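Local coordinates for protein thiamine-phosphate synthase (PDB 1XI3) that probably condenses a thiazole phosphate with a hydroxymethylpyrimidine diphosphate to form thiamine monophosphate, with magnesium as cofactor, at residues V79-G93 / A102-S114. Residues are numbered along the deposited sequence; the frame is centred on the assembly and turned at random.
Sequences VDVALAVDADGVQLG and AKEIAPNLIIGAS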
loop_
_atom_site.group_PDB
_atom_site.type_symbol
_atom_site.label_atom_id
_atom_site.label_comp_id
_atom_site.label_asym_id
_atom_site.label_seq_id
_atom_site.Cartn_x
_atom_site.Cartn_y
_atom_site.Cartn_z
ATOM N N VAL A 79 0.049 -1.271 5.458
ATOM C CA VAL A 79 1.090 -1.985 6.211
ATOM C C VAL A 79 2.506 -1.668 5.645
ATOM O O VAL A 79 3.495 -1.587 6.387
ATOM C CB VAL A 79 0.814 -3.473 6.181
ATOM C CG1 VAL A 79 1.966 -4.255 6.787
ATOM C CG2 VAL A 79 -0.498 -3.800 6.851
ATOM N N ASP A 80 2.599 -1.475 4.335
ATOM C CA ASP A 80 3.882 -1.117 3.694
ATOM C C ASP A 80 4.395 0.187 4.263
ATOM O O ASP A 80 5.573 0.306 4.652
ATOM C CB ASP A 80 3.797 -1.030 2.165
ATOM C CG ASP A 80 2.682 -0.123 1.649
ATOM O OD1 ASP A 80 1.624 -0.031 2.296
ATOM O OD2 ASP A 80 2.880 0.468 0.543
ATOM N N VAL A 81 3.509 1.170 4.310
ATOM C CA VAL A 81 3.881 2.482 4.841
ATOM C C VAL A 81 4.253 2.391 6.328
ATOM O O VAL A 81 5.272 2.915 6.742
ATOM C CB VAL A 81 2.793 3.496 4.584
ATOM C CG1 VAL A 81 3.135 4.852 5.248
ATOM C CG2 VAL A 81 2.596 3.680 3.058
ATOM N N ALA A 82 3.425 1.691 7.102
ATOM C CA ALA A 82 3.674 1.483 8.520
ATOM C C ALA A 82 5.058 0.870 8.722
ATOM O O ALA A 82 5.822 1.316 9.556
ATOM C CB ALA A 82 2.589 0.616 9.139
ATOM N N LEU A 83 5.376 -0.150 7.940
ATOM C CA LEU A 83 6.696 -0.794 8.108
ATOM C C LEU A 83 7.825 0.177 7.723
ATOM O O LEU A 83 8.846 0.283 8.440
ATOM C CB LEU A 83 6.779 -2.052 7.263
ATOM C CG LEU A 83 5.937 -3.238 7.743
ATOM C CD1 LEU A 83 5.970 -4.310 6.671
ATOM C CD2 LEU A 83 6.452 -3.810 9.040
ATOM N N ALA A 84 7.654 0.853 6.597
ATOM C CA ALA A 84 8.716 1.707 6.027
ATOM C C ALA A 84 9.044 2.872 6.969
ATOM O O ALA A 84 10.205 3.269 7.063
ATOM C CB ALA A 84 8.330 2.237 4.738
ATOM N N VAL A 85 8.041 3.406 7.661
ATOM C CA VAL A 85 8.268 4.544 8.597
ATOM C C VAL A 85 8.421 4.127 10.073
ATOM O O VAL A 85 8.571 4.992 10.962
ATOM C CB VAL A 85 7.204 5.640 8.424
ATOM C CG1 VAL A 85 7.062 6.011 6.962
ATOM C CG2 VAL A 85 5.884 5.253 9.074
ATOM N N ASP A 86 8.457 2.814 10.335
ATOM C CA ASP A 86 8.566 2.261 11.677
ATOM C C ASP A 86 7.488 2.765 12.599
ATOM O O ASP A 86 7.685 3.069 13.766
ATOM C CB ASP A 86 9.950 2.531 12.272
ATOM C CG ASP A 86 10.319 1.563 13.383
ATOM O OD1 ASP A 86 11.250 1.910 14.173
ATOM O OD2 ASP A 86 9.692 0.474 13.512
ATOM N N ALA A 87 6.269 2.810 12.080
ATOM C CA ALA A 87 5.141 3.114 12.927
ATOM C C ALA A 87 4.942 2.059 13.982
ATOM O O ALA A 87 5.394 0.900 13.828
ATOM C CB ALA A 87 3.879 3.235 12.069
ATOM N N ASP A 88 4.258 2.430 15.057
ATOM C CA ASP A 88 3.922 1.497 16.102
ATOM C C ASP A 88 2.895 0.458 15.639
ATOM O O ASP A 88 2.901 -0.672 16.129
ATOM C CB ASP A 88 3.438 2.219 17.327
ATOM C CG ASP A 88 4.508 3.178 17.881
ATOM O OD1 ASP A 88 5.600 2.685 18.272
ATOM O OD2 ASP A 88 4.280 4.374 17.878
ATOM N N GLY A 89 2.018 0.863 14.704
ATOM C CA GLY A 89 0.959 -0.043 14.278
ATOM C C GLY A 89 0.234 0.400 13.048
ATOM O O GLY A 89 0.560 1.408 12.416
ATOM N N VAL A 90 -0.779 -0.391 12.719
ATOM C CA VAL A 90 -1.629 -0.144 11.552
ATOM C C VAL A 90 -3.088 -0.375 11.990
ATOM O O VAL A 90 -3.359 -1.231 12.834
ATOM C CB VAL A 90 -1.264 -1.086 10.378
ATOM C CG1 VAL A 90 -1.425 -2.561 10.791
ATOM C CG2 VAL A 90 -2.039 -0.738 9.127
ATOM N N GLN A 91 -3.987 0.426 11.445
ATOM C CA GLN A 91 -5.430 0.261 11.657
ATOM C C GLN A 91 -6.006 -0.432 10.421
ATOM O O GLN A 91 -5.736 0.005 9.289
ATOM C CB GLN A 91 -6.100 1.635 11.823
ATOM C CG GLN A 91 -7.588 1.554 12.113
ATOM C CD GLN A 91 -7.836 1.141 13.505
ATOM O OE1 GLN A 91 -6.963 1.316 14.385
ATOM N NE2 GLN A 91 -9.026 0.572 13.758
ATOM N N LEU A 92 -6.800 -1.468 10.647
ATOM C CA LEU A 92 -7.341 -2.279 9.556
ATOM C C LEU A 92 -8.858 -2.416 9.660
ATOM O O LEU A 92 -9.371 -2.822 10.689
ATOM C CB LEU A 92 -6.730 -3.682 9.573
ATOM C CG LEU A 92 -5.215 -3.766 9.419
ATOM C CD1 LEU A 92 -4.755 -5.188 9.673
ATOM C CD2 LEU A 92 -4.754 -3.263 8.092
ATOM N N GLY A 93 -9.510 -2.134 8.540
ATOM C CA GLY A 93 -10.954 -2.255 8.384
ATOM C C GLY A 93 -11.322 -3.334 7.382
ATOM O O GLY A 93 -10.477 -4.024 6.817
ATOM N N ALA A 102 -1.866 -9.510 7.787
ATOM C CA ALA A 102 -1.047 -8.384 8.286
ATOM C C ALA A 102 -0.072 -8.830 9.378
ATOM O O ALA A 102 1.098 -8.423 9.383
ATOM C CB ALA A 102 -1.945 -7.307 8.820
ATOM N N LYS A 103 -0.560 -9.654 10.297
ATOM C CA LYS A 103 0.271 -10.155 11.397
ATOM C C LYS A 103 1.406 -11.019 10.874
ATOM O O LYS A 103 2.510 -11.014 11.423
ATOM C CB LYS A 103 -0.582 -10.952 12.390
ATOM C CG LYS A 103 -1.551 -10.091 13.201
ATOM C CD LYS A 103 -2.186 -10.810 14.404
ATOM C CE LYS A 103 -1.200 -11.055 15.566
ATOM N NZ LYS A 103 -0.179 -9.932 15.826
ATOM N N GLU A 104 1.145 -11.764 9.810
ATOM C CA GLU A 104 2.162 -12.596 9.204
ATOM C C GLU A 104 3.288 -11.779 8.564
ATOM O O GLU A 104 4.481 -12.085 8.738
ATOM C CB GLU A 104 1.520 -13.530 8.160
ATOM C CG GLU A 104 2.471 -14.541 7.549
ATOM C CD GLU A 104 2.858 -15.630 8.558
ATOM O OE1 GLU A 104 1.943 -16.188 9.212
ATOM O OE2 GLU A 104 4.063 -15.918 8.706
ATOM N N ILE A 105 2.937 -10.739 7.811
ATOM C CA ILE A 105 3.929 -9.955 7.105
ATOM C C ILE A 105 4.573 -8.855 7.962
ATOM O O ILE A 105 5.650 -8.357 7.623
ATOM C CB ILE A 105 3.388 -9.363 5.772
ATOM C CG1 ILE A 105 2.250 -8.366 5.987
ATOM C CG2 ILE A 105 2.904 -10.479 4.885
ATOM C CD1 ILE A 105 1.978 -7.536 4.769
ATOM N N ALA A 106 3.934 -8.526 9.080
ATOM C CA ALA A 106 4.380 -7.437 9.936
ATOM C C ALA A 106 4.181 -7.833 11.384
ATOM O O ALA A 106 3.369 -7.277 12.088
ATOM C CB ALA A 106 3.617 -6.173 9.588
ATOM N N PRO A 107 4.949 -8.847 11.837
ATOM C CA PRO A 107 4.683 -9.392 13.152
ATOM C C PRO A 107 4.925 -8.479 14.353
ATOM O O PRO A 107 4.475 -8.810 15.454
ATOM C CB PRO A 107 5.639 -10.606 13.223
ATOM C CG PRO A 107 6.653 -10.379 12.193
ATOM C CD PRO A 107 6.008 -9.573 11.118
ATOM N N ASN A 108 5.658 -7.400 14.169
ATOM C CA ASN A 108 5.915 -6.464 15.280
ATOM C C ASN A 108 4.957 -5.277 15.375
ATOM O O ASN A 108 5.028 -4.527 16.347
ATOM C CB ASN A 108 7.352 -5.971 15.226
ATOM C CG ASN A 108 8.345 -7.092 15.386
ATOM O OD1 ASN A 108 8.031 -8.118 15.954
ATOM N ND2 ASN A 108 9.545 -6.895 14.872
ATOM N N LEU A 109 4.055 -5.100 14.399
ATOM C CA LEU A 109 3.107 -4.011 14.434
ATOM C C LEU A 109 1.947 -4.294 15.370
ATOM O O LEU A 109 1.441 -5.432 15.447
ATOM C CB LEU A 109 2.534 -3.725 13.007
ATOM C CG LEU A 109 3.460 -3.134 11.996
ATOM C CD1 LEU A 109 2.707 -2.945 10.684
ATOM C CD2 LEU A 109 4.123 -1.842 12.429
ATOM N N ILE A 110 1.517 -3.262 16.070
ATOM C CA ILE A 110 0.267 -3.289 16.806
ATOM C C ILE A 110 -0.842 -3.198 15.778
ATOM O O ILE A 110 -0.798 -2.365 14.898
ATOM C CB ILE A 110 0.181 -2.097 17.754
ATOM C CG1 ILE A 110 1.312 -2.161 18.789
ATOM C CG2 ILE A 110 -1.173 -2.035 18.414
ATOM C CD1 ILE A 110 1.488 -0.943 19.585
ATOM N N ILE A 111 -1.840 -4.057 15.919
ATOM C CA ILE A 111 -2.970 -4.104 15.008
ATOM C C ILE A 111 -4.228 -3.529 15.666
ATOM O O ILE A 111 -4.733 -4.054 16.662
ATOM C CB ILE A 111 -3.280 -5.537 14.579
ATOM C CG1 ILE A 111 -2.048 -6.222 13.953
ATOM C CG2 ILE A 111 -4.508 -5.560 13.630
ATOM C CD1 ILE A 111 -1.451 -5.627 12.750
ATOM N N GLY A 112 -4.740 -2.456 15.094
ATOM C CA GLY A 112 -6.036 -1.966 15.451
ATOM C C GLY A 112 -7.021 -2.450 14.408
ATOM O O GLY A 112 -6.701 -2.452 13.223
ATOM N N ALA A 113 -8.222 -2.807 14.855
ATOM C CA ALA A 113 -9.296 -3.230 13.966
ATOM C C ALA A 113 -10.484 -2.278 14.023
ATOM O O ALA A 113 -11.021 -2.020 15.116
ATOM C CB ALA A 113 -9.721 -4.643 14.342
ATOM N N SER A 114 -10.940 -1.805 12.856
ATOM C CA SER A 114 -12.113 -0.947 12.743
ATOM C C SER A 114 -13.330 -1.862 12.687
ATOM O O SER A 114 -13.419 -2.710 11.786
ATOM C CB SER A 114 -12.069 -0.070 11.494
ATOM O OG SER A 114 -11.015 0.889 11.537
HETATM O O HOH W 1 4.933 -1.742 17.640
#
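Strands 89-92 and 110-115, joined through helix 99-105, form one beta-alpha-beta crossover of the closed eight-stranded TIM barrel, and V90 and L92 of the first strand pair with I111 and A113 of the second. The strands run parallel, and a ladder of backbone bonds zips them together, from I110 N to D88 O, 2.9 Å, as far as S114 N to L92 O, also 2.9 Å. A water bonded to both D88 O and N108 O bridges the start of the ladder.

The face bearing V90, L92, I111 and A113 looks outward to the helices. CG1 of V90 lies 3.6 Å from CD1 of I111, the two side chains running alongside each other, while L92 reaches across to A102 of the covering helix, CD1 to CB 3.6 Å. L109 fills the space between helix 79-85 and V90 of the strand, its CD1 3.9 Å from A82 CB; nearby, A106 CB meets V79 CG1 at 3.8 Å and also touches L83 CD2. L83 and I105 additionally pack on the second subunit.

On the opposite face, towards the barrel interior, Q91 sits beside G112. With CG anti to the backbone N (chi1 -177°) and a bend at chi2 (75°), its amide folds across to the neighbouring strand, where NE2 donates to S114 OG at 3.0 Å, the hydroxyl oxygen lying close to the plane of the amide, 12° out of it. Its OE1 takes a weak hydrogen bond from Y131. A leucine here would probably leave the S114 hydroxyl without this donor and freer to turn. Because S114 is predicted to bind the pyrimidine diphosphate substrate and Q44, another predicted ligand residue, adjoins Q91, this amide probably acts as a second-shell group that orients the serine hydroxyl within the active site.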